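Local coordinates for protein aspartyl-tRNA synthetase 2 (PDB 1N9W) that activates L-aspartate with ATP and transfers it to the acceptor end of either tRNA(Asp) or tRNA(Asn), working as a homodimer, at residues 124-128 / 409-413; 260-264 / 308-312. One frame throughout, in Å; residues are numbered along the deposited sequence.

Contact 1: residues 124-128 / 409-413; sequences PLKVQ and YARAF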
# COMPACT_ATOMS: atom_id res chain seq x y z
N PRO B 124 0.57 -12.13 13.43
CA PRO B 124 -0.41 -11.04 13.30
C PRO B 124 -0.06 -10.05 12.18
O PRO B 124 -0.95 -9.48 11.53
CB PRO B 124 -0.37 -10.37 14.68
CG PRO B 124 0.03 -11.49 15.60
CD PRO B 124 1.11 -12.20 14.80
N LEU B 125 1.23 -9.84 11.94
CA LEU B 125 1.66 -8.92 10.90
C LEU B 125 1.41 -9.54 9.51
O LEU B 125 1.09 -8.83 8.55
CB LEU B 125 3.15 -8.57 11.07
CG LEU B 125 3.56 -7.86 12.38
CD1 LEU B 125 5.06 -7.58 12.39
CD2 LEU B 125 2.79 -6.54 12.50
N LYS B 126 1.55 -10.86 9.43
CA LYS B 126 1.34 -11.59 8.19
C LYS B 126 -0.16 -11.52 7.85
O LYS B 126 -0.55 -11.33 6.70
CB LYS B 126 1.78 -13.04 8.36
CG LYS B 126 1.64 -13.93 7.13
CD LYS B 126 2.50 -13.45 5.98
CE LYS B 126 2.49 -14.44 4.82
NZ LYS B 126 3.10 -13.84 3.58
N VAL B 127 -0.99 -11.65 8.88
CA VAL B 127 -2.43 -11.59 8.69
C VAL B 127 -2.83 -10.17 8.30
O VAL B 127 -3.67 -9.98 7.42
CB VAL B 127 -3.16 -12.04 9.99
CG1 VAL B 127 -4.66 -11.79 9.88
CG2 VAL B 127 -2.91 -13.54 10.23
N GLN B 128 -2.20 -9.18 8.92
CA GLN B 128 -2.51 -7.78 8.60
C GLN B 128 -2.20 -7.47 7.13
O GLN B 128 -2.95 -6.75 6.47
CB GLN B 128 -1.71 -6.83 9.47
CG GLN B 128 -2.07 -5.37 9.26
CD GLN B 128 -1.26 -4.46 10.15
OE1 GLN B 128 -0.20 -3.98 9.75
NE2 GLN B 128 -1.75 -4.22 11.36
N TYR B 409 0.49 -5.75 19.55
CA TYR B 409 0.78 -7.06 18.99
C TYR B 409 0.51 -7.15 17.48
O TYR B 409 0.82 -8.15 16.85
CB TYR B 409 -0.04 -8.14 19.70
CG TYR B 409 0.50 -8.55 21.05
CD1 TYR B 409 0.70 -7.60 22.06
CD2 TYR B 409 0.83 -9.87 21.32
CE1 TYR B 409 1.22 -7.96 23.30
CE2 TYR B 409 1.36 -10.25 22.56
CZ TYR B 409 1.55 -9.29 23.54
OH TYR B 409 2.08 -9.63 24.76
N ALA B 410 -0.07 -6.09 16.92
CA ALA B 410 -0.38 -6.05 15.50
C ALA B 410 0.48 -5.00 14.82
O ALA B 410 0.28 -4.68 13.65
CB ALA B 410 -1.85 -5.73 15.30
N ARG B 411 1.44 -4.48 15.57
CA ARG B 411 2.35 -3.44 15.09
C ARG B 411 3.77 -4.03 15.12
O ARG B 411 4.15 -4.68 16.10
CB ARG B 411 2.23 -2.23 16.03
CG ARG B 411 2.91 -0.95 15.57
CD ARG B 411 2.14 -0.28 14.45
NE ARG B 411 2.67 1.06 14.16
CZ ARG B 411 2.24 1.84 13.17
NH1 ARG B 411 1.26 1.44 12.37
NH2 ARG B 411 2.78 3.04 12.99
N ALA B 412 4.53 -3.81 14.05
CA ALA B 412 5.90 -4.33 13.97
C ALA B 412 6.80 -3.72 15.04
O ALA B 412 7.43 -4.43 15.82
CB ALA B 412 6.48 -4.07 12.59
N PHE B 413 6.85 -2.39 15.07
CA PHE B 413 7.68 -1.70 16.05
C PHE B 413 6.89 -0.61 16.77
O PHE B 413 6.97 0.57 16.43
CB PHE B 413 8.89 -1.07 15.36
CG PHE B 413 9.60 -1.99 14.39
CD1 PHE B 413 9.24 -2.01 13.04
CD2 PHE B 413 10.63 -2.82 14.82
CE1 PHE B 413 9.89 -2.83 12.14
CE2 PHE B 413 11.29 -3.65 13.92
CZ PHE B 413 10.92 -3.66 12.58
O HOH W 1 0.82 -2.49 11.94

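Contact 2: residues 260-264 / 308-312; sequences WPSFP and GSDWL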
# COMPACT_ATOMS: atom_id res chain seq x y z
N TRP B 260 -12.78 -17.41 14.49
CA TRP B 260 -13.26 -16.50 13.45
C TRP B 260 -14.59 -15.84 13.78
O TRP B 260 -15.50 -16.47 14.32
CB TRP B 260 -13.35 -17.23 12.11
CG TRP B 260 -12.96 -16.37 10.95
CD1 TRP B 260 -13.72 -16.04 9.87
CD2 TRP B 260 -11.69 -15.74 10.74
NE1 TRP B 260 -13.02 -15.24 9.01
CE2 TRP B 260 -11.77 -15.02 9.53
CE3 TRP B 260 -10.50 -15.67 11.49
CZ2 TRP B 260 -10.69 -14.29 9.02
CZ3 TRP B 260 -9.43 -14.94 10.98
CH2 TRP B 260 -9.54 -14.24 9.76
N PRO B 261 -14.72 -14.54 13.44
CA PRO B 261 -15.94 -13.75 13.68
C PRO B 261 -17.11 -14.21 12.83
O PRO B 261 -16.97 -15.06 11.94
CB PRO B 261 -15.51 -12.33 13.32
CG PRO B 261 -14.03 -12.35 13.46
CD PRO B 261 -13.66 -13.69 12.90
N SER B 262 -18.28 -13.63 13.10
CA SER B 262 -19.49 -13.93 12.35
C SER B 262 -19.39 -13.17 11.03
O SER B 262 -18.71 -12.15 10.94
CB SER B 262 -20.72 -13.47 13.14
OG SER B 262 -20.57 -12.15 13.64
N PHE B 263 -20.05 -13.68 10.00
CA PHE B 263 -20.00 -13.05 8.68
C PHE B 263 -20.48 -11.60 8.70
O PHE B 263 -21.59 -11.31 9.15
CB PHE B 263 -20.82 -13.84 7.68
CG PHE B 263 -20.44 -13.58 6.25
CD1 PHE B 263 -19.25 -14.10 5.74
CD2 PHE B 263 -21.25 -12.81 5.43
CE1 PHE B 263 -18.88 -13.85 4.42
CE2 PHE B 263 -20.89 -12.56 4.11
CZ PHE B 263 -19.69 -13.08 3.60
N PRO B 264 -19.65 -10.67 8.20
CA PRO B 264 -19.94 -9.24 8.13
C PRO B 264 -20.99 -8.87 7.08
O PRO B 264 -20.70 -8.13 6.15
CB PRO B 264 -18.59 -8.62 7.80
CG PRO B 264 -17.61 -9.62 8.30
CD PRO B 264 -18.23 -10.92 7.89
N GLY B 308 -26.22 -12.40 17.73
CA GLY B 308 -25.12 -13.33 17.53
C GLY B 308 -24.14 -12.76 16.51
O GLY B 308 -23.59 -13.48 15.68
N SER B 309 -23.92 -11.45 16.59
CA SER B 309 -23.04 -10.75 15.68
C SER B 309 -21.85 -10.12 16.40
O SER B 309 -22.01 -9.49 17.45
CB SER B 309 -23.84 -9.67 14.94
OG SER B 309 -23.01 -8.85 14.15
N ASP B 310 -20.67 -10.29 15.83
CA ASP B 310 -19.45 -9.73 16.41
C ASP B 310 -19.33 -8.26 16.02
O ASP B 310 -18.49 -7.53 16.56
CB ASP B 310 -18.23 -10.50 15.89
CG ASP B 310 -18.17 -11.91 16.44
OD1 ASP B 310 -17.76 -12.06 17.61
OD2 ASP B 310 -18.52 -12.86 15.71
N TRP B 311 -20.19 -7.84 15.10
CA TRP B 311 -20.18 -6.47 14.60
C TRP B 311 -21.43 -5.68 14.97
O TRP B 311 -22.52 -6.24 15.11
CB TRP B 311 -20.04 -6.48 13.07
CG TRP B 311 -19.14 -7.55 12.55
CD1 TRP B 311 -19.43 -8.88 12.42
CD2 TRP B 311 -17.78 -7.40 12.11
NE1 TRP B 311 -18.35 -9.56 11.91
CE2 TRP B 311 -17.33 -8.67 11.71
CE3 TRP B 311 -16.92 -6.30 12.00
CZ2 TRP B 311 -16.04 -8.88 11.21
CZ3 TRP B 311 -15.64 -6.51 11.51
CH2 TRP B 311 -15.21 -7.79 11.12
N LEU B 312 -21.26 -4.37 15.11
CA LEU B 312 -22.37 -3.49 15.45
C LEU B 312 -22.19 -2.06 14.94
O LEU B 312 -21.24 -1.38 15.30
CB LEU B 312 -22.55 -3.45 16.97
CG LEU B 312 -23.58 -2.46 17.52
CD1 LEU B 312 -24.99 -2.84 17.07
CD2 LEU B 312 -23.50 -2.43 19.04
O HOH W 2 -22.22 -10.81 11.96

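Contact 1: residues 124-128 / 409-413
Leu125 reaches from helix 119-141 into the C-terminal strip 409-413 and spreads its two methyls along the backbone there. CD2 lies 3.3 Å from Ala410 O and also touches the N of Ala412, while CD1 comes within 3.8 Å of Ala412 CB. Its CG sits anti to the carbonyl carbon (chi1 -62°), a torsion that swings the branched end across to the strip although the side chain leaves the helix at a slant. Ala410 and Ala412 suit this place, because their short side chains let the helix and the strip come close. One turn on from Pro124, Gln128 is fully extended, CG anti to the backbone N (chi1 -175°), and brings its amide to Ala410. NE2 lies 3.1 Å from Ala410 O; a water bridges the same groups, donating to Gln128 OE1 and to Ala410 O, 2.8 Å each. The looser margin is at Tyr409, whose exposed ring leads away from the helix, while Tyr409 O lies 3.3 Å from Pro124 CB. Arg411 turns from the helix to form salt bridges with Glu395, predicted to bind ATP, and Glu213. Leu125 also packs on Met186 of the second subunit. Between the two segments, then, apolar packing probably carries most of the surface and the water gives the buried Ala410 O a partner, while the charge of Arg411 is met elsewhere.

Contact 2: residues 260-264 / 308-312
Ser262 meets Asp310 and Trp311 through three direct hydrogen bonds. Its N-H gives a bent bond (142°) to Asp310 OD2, 2.7 Å away on the anti side of the carboxylate. Ser262 OG accepts the N-H of Asp310 at 2.9 Å in a straighter bond (167°), so backbone and side chain of each residue serve the other. Trp311 NE1 donates to Ser262 O at 2.8 Å, near the plane of the indole, which satisfies the ring's one polar atom. A water within hydrogen-bonding distance of Ser262 OG, Phe263 O and Ser309 OG links the three; that last hydroxyl donates to Trp311 O. The other carboxylate oxygen, Asp310 OD1, is taken by a salt bridge to Arg342. Pro264, a compact, puckered apolar ring, rests CG over the indole face toward the rim, 3.4 Å from Trp311 CZ2, and Phe341 stacks with Trp311 as well. A leucine in place of Trp311 would probably leave Ser262 O without its indole donor and Pro264 without the broad face it covers. Gly308, just past helix 293-306, takes a positive phi that glycine adopts easily. Such bonding fastens the 260-264 loop to the start of strand 311-315, near the edge of the antiparallel-based sheet of the class II synthetase catalytic domain.

How the contacts relate
Both contacts belong to the class II synthetase domain, and contact 2 is nested along the chain inside the long loop closed by contact 1; their centres are 22 Å apart. Contact 1 is the more buried and joins a helix to the C-terminal strip beside the second subunit, whereas contact 2 is partly buried, fastens a loop to the start of a strand and meets no other chain. Helix 394-402 is common ground, packing against residues of each. The chemistry follows the place: apolar packing with one water bridge in contact 1, and direct hydrogen bonds around a serine and an indole, supplemented by a water, in contact 2.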